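Local atomic coordinates of putative lipoprotein (Bacteroides fragilis, PDB entry 3NQI), a protein that is of unknown function but, as a putative lipoprotein of a gut bacterium, is probably tethered to the cell envelope and may bind lipid. Residues T98-G103 and Y224-E229; V128-K133 and H148-V153; V218-E223 and T231-K236. All coordinates share one frame; numbering follows the deposited sequence.

Contact 1 of 3, residues T98-G103 and Y224-E229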
loop_
_atom_site.group_PDB
_atom_site.type_symbol
_atom_site.label_atom_id
_atom_site.label_comp_id
_atom_site.label_asym_id
_atom_site.label_seq_id
_atom_site.Cartn_x
_atom_site.Cartn_y
_atom_site.Cartn_z
ATOM N N THR A 98 6.908 15.377 1.115
ATOM C CA THR A 98 5.895 15.091 2.106
ATOM C C THR A 98 5.320 16.393 2.678
ATOM O O THR A 98 6.080 17.340 2.950
ATOM C CB THR A 98 6.477 14.258 3.186
ATOM O OG1 THR A 98 6.706 12.970 2.629
ATOM C CG2 THR A 98 5.536 14.186 4.395
ATOM N N ASN A 99 3.995 16.481 2.792
ATOM C CA ASN A 99 3.390 17.613 3.475
ATOM C C ASN A 99 2.430 17.289 4.582
ATOM O O ASN A 99 1.735 18.192 5.087
ATOM C CB ASN A 99 2.778 18.612 2.471
ATOM C CG ASN A 99 1.488 18.090 1.784
ATOM O OD1 ASN A 99 0.995 17.000 2.066
ATOM N ND2 ASN A 99 0.943 18.895 0.885
ATOM N N ALA A 100 2.413 16.039 5.001
ATOM C CA ALA A 100 1.547 15.604 6.083
ATOM C C ALA A 100 2.147 14.394 6.724
ATOM O O ALA A 100 2.830 13.631 6.057
ATOM C CB ALA A 100 0.109 15.320 5.610
ATOM N N PRO A 101 1.924 14.228 8.039
ATOM C CA PRO A 101 2.337 13.049 8.715
ATOM C C PRO A 101 1.224 11.983 8.727
ATOM O O PRO A 101 0.037 12.331 8.913
ATOM C CB PRO A 101 2.549 13.552 10.134
ATOM C CG PRO A 101 1.484 14.609 10.311
ATOM C CD PRO A 101 1.287 15.199 8.972
ATOM N N VAL A 102 1.627 10.708 8.625
ATOM C CA VAL A 102 0.723 9.597 8.902
ATOM C C VAL A 102 0.578 9.462 10.404
ATOM O O VAL A 102 1.379 10.010 11.200
ATOM C CB VAL A 102 1.217 8.244 8.255
ATOM C CG1 VAL A 102 1.406 8.409 6.728
ATOM C CG2 VAL A 102 2.507 7.775 8.898
ATOM N N GLY A 103 -0.459 8.735 10.797
ATOM C CA GLY A 103 -0.646 8.357 12.168
ATOM C C GLY A 103 0.279 7.208 12.462
ATOM O O GLY A 103 0.966 7.218 13.468
ATOM N N TYR A 224 -0.336 12.441 17.382
ATOM C CA TYR A 224 -1.218 13.418 18.085
ATOM C C TYR A 224 -2.004 14.363 17.214
ATOM O O TYR A 224 -3.112 14.704 17.544
ATOM C CB TYR A 224 -0.396 14.235 19.070
ATOM C CG TYR A 224 0.210 13.332 20.089
ATOM C CD1 TYR A 224 -0.601 12.582 20.922
ATOM C CD2 TYR A 224 1.579 13.163 20.185
ATOM C CE1 TYR A 224 -0.074 11.714 21.848
ATOM C CE2 TYR A 224 2.127 12.285 21.125
ATOM C CZ TYR A 224 1.282 11.564 21.943
ATOM O OH TYR A 224 1.766 10.691 22.879
ATOM N N ASN A 225 -1.429 14.812 16.117
ATOM C CA ASN A 225 -2.099 15.794 15.246
ATOM C C ASN A 225 -1.587 15.659 13.834
ATOM O O ASN A 225 -0.693 14.874 13.572
ATOM C CB ASN A 225 -1.890 17.220 15.794
ATOM C CG ASN A 225 -0.420 17.595 15.933
ATOM O OD1 ASN A 225 0.297 17.695 14.956
ATOM N ND2 ASN A 225 0.019 17.852 17.156
ATOM N N ASN A 226 -2.141 16.432 12.919
ATOM C CA ASN A 226 -1.774 16.327 11.546
ATOM C C ASN A 226 -0.810 17.379 11.071
ATOM O O ASN A 226 -0.771 17.692 9.893
ATOM C CB ASN A 226 -3.045 16.385 10.696
ATOM C CG ASN A 226 -2.924 15.502 9.467
ATOM O OD1 ASN A 226 -2.467 14.372 9.583
ATOM N ND2 ASN A 226 -3.314 16.015 8.295
ATOM N N LYS A 227 -0.007 17.924 11.984
ATOM C CA LYS A 227 0.942 18.968 11.613
ATOM C C LYS A 227 2.329 18.362 11.365
ATOM O O LYS A 227 2.943 17.780 12.279
ATOM C CB LYS A 227 0.995 20.006 12.718
ATOM C CG LYS A 227 -0.300 20.852 12.852
ATOM C CD LYS A 227 -0.262 21.806 14.065
ATOM C CE LYS A 227 -0.258 21.048 15.392
ATOM N NZ LYS A 227 -0.501 21.929 16.557
ATOM N N LEU A 228 2.835 18.480 10.133
ATOM C CA LEU A 228 4.126 17.864 9.795
ATOM C C LEU A 228 5.267 18.456 10.653
ATOM O O LEU A 228 6.081 17.712 11.218
ATOM C CB LEU A 228 4.469 18.084 8.308
ATOM C CG LEU A 228 5.711 17.396 7.766
ATOM C CD1 LEU A 228 5.582 15.865 7.920
ATOM C CD2 LEU A 228 5.949 17.750 6.301
ATOM N N GLU A 229 5.307 19.782 10.738
ATOM C CA GLU A 229 6.355 20.522 11.492
ATOM C C GLU A 229 6.133 20.601 12.998
ATOM O O GLU A 229 6.737 21.409 13.658
ATOM C CB GLU A 229 6.534 21.947 10.952
ATOM C CG GLU A 229 6.901 22.035 9.467
ATOM C CD GLU A 229 8.124 21.184 9.104
ATOM O OE1 GLU A 229 9.165 21.244 9.823
ATOM O OE2 GLU A 229 8.040 20.444 8.091
HETATM O O HOH W 1 0.876 18.986 8.033
#
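Leu228 and Pro101 carry the apolar part of this contact. The Leu228 side chain lies across Thr98 at about a right angle, with CD1 3.9 Å from Thr98 CG2, while its other methyl, CD2, comes 3.4 Å from Thr98 O and also packs on the backbone of Asn99. Leu228 CG is anti to its own backbone N (chi1 -174°), which sends the two methyls along the 98-100 backbone. Pro101 sets its ring against the opposing main chain: CD is 3.4 Å from Asn226 O, and CG rests on the carbonyl carbon of Asn226.

Polar contact is indirect. Water 1 gives its hydrogens to Asn99 O and Asn226 O (2.8 Å from the latter) and accepts from Leu228 N, so one molecule stitches three backbone groups together. Asn226 OD1 and Pro101 O, 3.3 Å apart, are both acceptors; Arg131 donates to each of them, through NE and NH2 respectively, and so brings the two oxygens together.

Within 224-229, Lys227 N donates to Asn225 OD1 (3.0 Å) on a lone pair in the carbonyl plane. This bond closes an Asx turn in the loop joining strands 214-221 and 234-241, where the 98-103 loop packs against it.

Contact 2 of 3, residues V128-K133 and H148-V153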
loop_
_atom_site.group_PDB
_atom_site.type_symbol
_atom_site.label_atom_id
_atom_site.label_comp_id
_atom_site.label_asym_id
_atom_site.label_seq_id
_atom_site.Cartn_x
_atom_site.Cartn_y
_atom_site.Cartn_z
ATOM N N VAL A 128 -1.913 1.982 6.008
ATOM C CA VAL A 128 -1.769 3.339 6.432
ATOM C C VAL A 128 -2.941 3.760 7.377
ATOM O O VAL A 128 -4.115 3.534 7.062
ATOM C CB VAL A 128 -1.624 4.335 5.230
ATOM C CG1 VAL A 128 -1.132 5.644 5.795
ATOM C CG2 VAL A 128 -0.641 3.788 4.229
ATOM N N LEU A 129 -2.598 4.281 8.558
ATOM C CA LEU A 129 -3.545 4.947 9.503
ATOM C C LEU A 129 -3.267 6.459 9.378
ATOM O O LEU A 129 -2.151 6.945 9.600
ATOM C CB LEU A 129 -3.399 4.411 10.920
ATOM C CG LEU A 129 -4.495 4.540 12.000
ATOM C CD1 LEU A 129 -5.798 3.891 11.578
ATOM C CD2 LEU A 129 -3.992 3.906 13.286
ATOM N N TYR A 130 -4.278 7.190 8.936
ATOM C CA TYR A 130 -4.102 8.589 8.644
ATOM C C TYR A 130 -5.356 9.439 8.907
ATOM O O TYR A 130 -6.387 8.924 9.287
ATOM C CB TYR A 130 -3.597 8.724 7.235
ATOM C CG TYR A 130 -4.508 8.276 6.119
ATOM C CD1 TYR A 130 -4.693 6.940 5.828
ATOM C CD2 TYR A 130 -5.157 9.203 5.310
ATOM C CE1 TYR A 130 -5.577 6.508 4.806
ATOM C CE2 TYR A 130 -6.007 8.791 4.262
ATOM C CZ TYR A 130 -6.192 7.452 4.003
ATOM O OH TYR A 130 -7.006 7.063 2.996
ATOM N N ARG A 131 -5.251 10.747 8.727
ATOM C CA ARG A 131 -6.333 11.655 9.104
ATOM C C ARG A 131 -6.932 12.307 7.882
ATOM O O ARG A 131 -6.203 12.853 7.067
ATOM C CB ARG A 131 -5.794 12.747 10.042
ATOM C CG ARG A 131 -5.483 12.256 11.469
ATOM C CD ARG A 131 -4.578 13.230 12.246
ATOM N NE ARG A 131 -3.221 12.996 11.815
ATOM C CZ ARG A 131 -2.275 12.382 12.517
ATOM N NH1 ARG A 131 -2.478 12.001 13.780
ATOM N NH2 ARG A 131 -1.099 12.173 11.922
ATOM N N VAL A 132 -8.257 12.268 7.763
ATOM C CA VAL A 132 -8.961 12.936 6.681
ATOM C C VAL A 132 -9.903 14.051 7.173
ATOM O O VAL A 132 -10.183 14.198 8.376
ATOM C CB VAL A 132 -9.723 11.902 5.809
ATOM C CG1 VAL A 132 -8.697 10.874 5.174
ATOM C CG2 VAL A 132 -10.803 11.161 6.593
ATOM N N LYS A 133 -10.397 14.846 6.221
ATOM C CA LYS A 133 -11.395 15.860 6.516
ATOM C C LYS A 133 -12.724 15.166 6.802
ATOM O O LYS A 133 -13.039 14.170 6.187
ATOM C CB LYS A 133 -11.539 16.784 5.325
ATOM C CG LYS A 133 -12.543 17.919 5.486
ATOM C CD LYS A 133 -12.509 18.818 4.244
ATOM C CE LYS A 133 -13.447 20.003 4.388
ATOM N NZ LYS A 133 -13.395 20.801 3.155
ATOM N N HIS A 148 -5.184 12.202 -1.050
ATOM C CA HIS A 148 -4.082 11.632 -0.329
ATOM C C HIS A 148 -3.300 10.682 -1.203
ATOM O O HIS A 148 -3.844 9.668 -1.630
ATOM C CB HIS A 148 -4.637 10.841 0.864
ATOM C CG HIS A 148 -5.423 11.692 1.820
ATOM N ND1 HIS A 148 -4.866 12.246 2.959
ATOM C CD2 HIS A 148 -6.701 12.145 1.767
ATOM C CE1 HIS A 148 -5.776 12.989 3.574
ATOM N NE2 HIS A 148 -6.890 12.969 2.855
ATOM N N THR A 149 -2.034 10.959 -1.389
ATOM C CA THR A 149 -1.173 10.076 -2.189
ATOM C C THR A 149 0.016 9.660 -1.368
ATOM O O THR A 149 0.655 10.503 -0.688
ATOM C CB THR A 149 -0.728 10.714 -3.525
ATOM O OG1 THR A 149 -0.010 11.883 -3.268
ATOM C CG2 THR A 149 -1.936 11.030 -4.473
ATOM N N PHE A 150 0.263 8.352 -1.383
ATOM C CA PHE A 150 1.305 7.705 -0.622
ATOM C C PHE A 150 2.262 7.092 -1.634
ATOM O O PHE A 150 1.979 6.008 -2.212
ATOM C CB PHE A 150 0.706 6.618 0.293
ATOM C CG PHE A 150 -0.346 7.128 1.218
ATOM C CD1 PHE A 150 0.020 7.694 2.426
ATOM C CD2 PHE A 150 -1.692 7.114 0.831
ATOM C CE1 PHE A 150 -0.952 8.194 3.283
ATOM C CE2 PHE A 150 -2.683 7.568 1.682
ATOM C CZ PHE A 150 -2.316 8.109 2.925
ATOM N N THR A 151 3.367 7.786 -1.878
ATOM C CA THR A 151 4.334 7.351 -2.874
ATOM C C THR A 151 5.588 6.821 -2.223
ATOM O O THR A 151 6.179 7.522 -1.353
ATOM C CB THR A 151 4.710 8.539 -3.746
ATOM O OG1 THR A 151 3.542 9.008 -4.368
ATOM C CG2 THR A 151 5.760 8.182 -4.842
ATOM N N LEU A 152 6.015 5.613 -2.611
ATOM C CA LEU A 152 7.328 5.092 -2.140
ATOM C C LEU A 152 8.415 5.513 -3.097
ATOM O O LEU A 152 8.300 5.282 -4.328
ATOM C CB LEU A 152 7.360 3.599 -1.972
ATOM C CG LEU A 152 6.611 3.067 -0.789
ATOM C CD1 LEU A 152 6.713 1.521 -0.864
ATOM C CD2 LEU A 152 7.181 3.660 0.586
ATOM N N VAL A 153 9.482 6.102 -2.545
ATOM C CA VAL A 153 10.597 6.586 -3.357
ATOM C C VAL A 153 11.902 5.875 -2.941
ATOM O O VAL A 153 12.265 5.817 -1.756
ATOM C CB VAL A 153 10.726 8.139 -3.289
ATOM C CG1 VAL A 153 11.801 8.714 -4.316
ATOM C CG2 VAL A 153 9.334 8.836 -3.505
#
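Phe150 points the edge of its ring at the face of Tyr130, the CZ corner lying 3.7 Å above the tyrosine plane and over its centre. The planes meet at 71° with centroids 5.0 Å apart, a T-shaped pair. Tyr130 CG sits between its backbone N and carbonyl carbon (chi1 65°), and this less common rotamer presents the broad side of the ring to the phenylalanine. Phe150 CG is anti to its carbonyl carbon (chi1 -56°), reaching out from strand 148-155 toward the tyrosine.

His148 takes a similar first torsion and runs alongside Phe150 to meet the same tyrosine farther along. Tyr130 CE2 lies over one face of the imidazole, offset toward its rim and 3.8 Å from His148 CG. Beyond it, Val132 CG1 approaches His148 NE2 to 3.6 Å, and Arg131 O lies 3.5 Å from His148 CE1. At the other end, Val128 CG1 touches Phe150 CE1 at 3.6 Å, while CG2 lies over a face of the phenylalanine ring.

The polar ends within this cluster turn to partners elsewhere: Tyr130 OH bonds to Ser190 OG, His148 ND1 to Tyr172 OH and NE2 to Glu144 OE2. Phe150 also stacks on Tyr172. The two strands, antiparallel in sense with axes 10.4 Å apart, are thus joined almost wholly through side chains, Arg131 O against the imidazole being the main-chain contribution. Bonds at both imidazole nitrogens should fix the rotation of His148, and the nearby Glu144 carboxylate could favour its protonated form.

Contact 3 of 3, residues V218-E223 and T231-K236; sequences VAQQNE and TSTIEK
Ala219 and Lys236 face each other as a hydrogen-bonded antiparallel pair, as do Gln221 and Ile234, and these two pairs begin the tight part of the contact. Ala219 N reaches Lys236 O at 2.8 Å in an almost straight bond (178° at the hydrogen), and Lys236 N returns it to Ala219 O. Gln221 and Ile234 exchange the same two bonds. Between them lies the non-hydrogen-bonded pair Gln220 and Glu235, whose CA atoms approach to 4.7 Å, with CA-H...O contacts such as Glu235 CA to Ala219 O accompanying the pairing.

Buried Asn222 is also firmly held. Its CG extends opposite the backbone N (chi1 178°), carrying the amide over to Ser232 and Thr233. ND2 donates to Thr233 OG1 at 3.2 Å, with the hydroxyl tilted 23° from the amide plane, and OD1 accepts from Tyr224 N and Asn225 N.

Side chains fit less closely over exposed Ile234, Glu235 and Lys236. The Gln221 amide lies across the Lys236 chain, OE1 3.7 Å from Lys236 CB, and the same OE1 is hydrogen-bonded to Tyr238 OH. The bent Glu235 chain brings OE2 to 3.3 Å from Val218 CG1. Where direct pairing has ended, water 2 accepts from Glu223 N and donates to Ser232 O, 2.6 Å from the water. Together the two strands and their connecting loop form an antiparallel beta hairpin.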
loop_
_atom_site.group_PDB
_atom_site.type_symbol
_atom_site.label_atom_id
_atom_site.label_comp_id
_atom_site.label_asym_id
_atom_site.label_seq_id
_atom_site.Cartn_x
_atom_site.Cartn_y
_atom_site.Cartn_z
ATOM N N VAL A 218 10.689 4.135 5.436
ATOM C CA VAL A 218 10.964 5.266 6.290
ATOM C C VAL A 218 9.738 6.227 6.236
ATOM O O VAL A 218 9.463 6.812 5.166
ATOM C CB VAL A 218 12.232 6.040 5.839
ATOM C CG1 VAL A 218 12.541 7.164 6.891
ATOM C CG2 VAL A 218 13.483 5.117 5.719
ATOM N N ALA A 219 9.029 6.404 7.350
ATOM C CA ALA A 219 7.834 7.295 7.394
ATOM C C ALA A 219 7.968 8.452 8.405
ATOM O O ALA A 219 8.590 8.277 9.463
ATOM C CB ALA A 219 6.587 6.464 7.734
ATOM N N GLN A 220 7.399 9.617 8.074
ATOM C CA GLN A 220 7.162 10.708 9.050
ATOM C C GLN A 220 5.770 10.538 9.635
ATOM O O GLN A 220 4.742 10.536 8.906
ATOM C CB GLN A 220 7.338 12.098 8.427
ATOM C CG GLN A 220 8.729 12.352 7.990
ATOM C CD GLN A 220 8.938 13.756 7.475
ATOM O OE1 GLN A 220 9.386 14.662 8.210
ATOM N NE2 GLN A 220 8.650 13.941 6.200
ATOM N N GLN A 221 5.728 10.278 10.941
ATOM C CA GLN A 221 4.463 10.032 11.579
ATOM C C GLN A 221 4.277 10.866 12.815
ATOM O O GLN A 221 5.235 11.346 13.409
ATOM C CB GLN A 221 4.260 8.545 11.847
ATOM C CG GLN A 221 5.019 7.980 12.906
ATOM C CD GLN A 221 4.816 6.463 12.994
ATOM O OE1 GLN A 221 4.923 5.758 11.992
ATOM N NE2 GLN A 221 4.542 5.966 14.191
ATOM N N ASN A 222 3.012 11.083 13.164
ATOM C CA ASN A 222 2.666 11.947 14.310
ATOM C C ASN A 222 1.393 11.359 14.901
ATOM O O ASN A 222 0.354 11.297 14.225
ATOM C CB ASN A 222 2.502 13.378 13.813
ATOM C CG ASN A 222 2.082 14.398 14.916
ATOM O OD1 ASN A 222 1.410 14.066 15.919
ATOM N ND2 ASN A 222 2.485 15.653 14.710
ATOM N N GLU A 223 1.516 10.842 16.114
ATOM C CA GLU A 223 0.437 10.162 16.815
ATOM C C GLU A 223 -0.612 11.135 17.377
ATOM O O GLU A 223 -1.658 10.678 17.828
ATOM C CB GLU A 223 0.989 9.367 18.027
ATOM N N THR A 231 6.560 19.234 16.879
ATOM C CA THR A 231 7.585 18.509 17.592
ATOM C C THR A 231 7.140 17.053 17.886
ATOM O O THR A 231 7.983 16.252 18.268
ATOM C CB THR A 231 8.093 19.244 18.877
ATOM O OG1 THR A 231 6.987 19.518 19.725
ATOM C CG2 THR A 231 8.759 20.577 18.504
ATOM N N SER A 232 5.860 16.703 17.697
ATOM C CA SER A 232 5.441 15.303 17.831
ATOM C C SER A 232 5.669 14.431 16.589
ATOM O O SER A 232 5.434 13.221 16.650
ATOM C CB SER A 232 3.978 15.187 18.224
ATOM O OG SER A 232 3.833 15.481 19.598
ATOM N N THR A 233 6.051 15.033 15.465
ATOM C CA THR A 233 6.301 14.296 14.245
ATOM C C THR A 233 7.643 13.601 14.431
ATOM O O THR A 233 8.629 14.252 14.760
ATOM C CB THR A 233 6.346 15.219 13.013
ATOM O OG1 THR A 233 5.085 15.889 12.888
ATOM C CG2 THR A 233 6.663 14.401 11.681
ATOM N N ILE A 234 7.667 12.279 14.262
ATOM C CA ILE A 234 8.890 11.508 14.374
ATOM C C ILE A 234 9.121 10.747 13.078
ATOM O O ILE A 234 8.229 10.588 12.226
ATOM C CB ILE A 234 8.826 10.502 15.548
ATOM C CG1 ILE A 234 7.678 9.511 15.358
ATOM C CG2 ILE A 234 8.711 11.247 16.905
ATOM C CD1 ILE A 234 7.827 8.190 16.089
ATOM N N GLU A 235 10.338 10.265 12.922
ATOM C CA GLU A 235 10.634 9.360 11.860
ATOM C C GLU A 235 10.578 7.970 12.397
ATOM O O GLU A 235 11.097 7.673 13.465
ATOM C CB GLU A 235 11.991 9.680 11.286
ATOM C CG GLU A 235 12.356 8.846 10.112
ATOM C CD GLU A 235 13.233 9.647 9.155
ATOM O OE1 GLU A 235 12.863 10.802 8.792
ATOM O OE2 GLU A 235 14.285 9.132 8.801
ATOM N N LYS A 236 9.916 7.094 11.668
ATOM C CA LYS A 236 9.882 5.715 12.019
ATOM C C LYS A 236 10.233 4.813 10.805
ATOM O O LYS A 236 9.778 5.030 9.668
ATOM C CB LYS A 236 8.543 5.340 12.646
ATOM C CG LYS A 236 8.533 3.916 13.133
ATOM C CD LYS A 236 7.562 3.608 14.264
ATOM C CE LYS A 236 7.718 2.131 14.646
ATOM N NZ LYS A 236 6.602 1.579 15.472
HETATM O O HOH W 2 4.023 11.086 17.325
#

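The centre of contact 2, the buried one, lies about 9 Å from the centre of the chain, whereas those of contacts 1 and 3, both partly buried, lie about 18 Å from it. Contacts 1 and 3 concern the same hairpin: 218-223 with 231-236 pairs its strands, and 98-103 packs against its loop. A backbone bond from Asn222 N to Val102 O joins them. Arg131 of contact 2 reaches both, its NH2 bonding to Asn222 O while the guanidinium also holds the loops of contact 1. Chemistry follows position: aromatic packing in the interior, direct backbone pairing in the hairpin, and apolar and water-mediated contact between the loops.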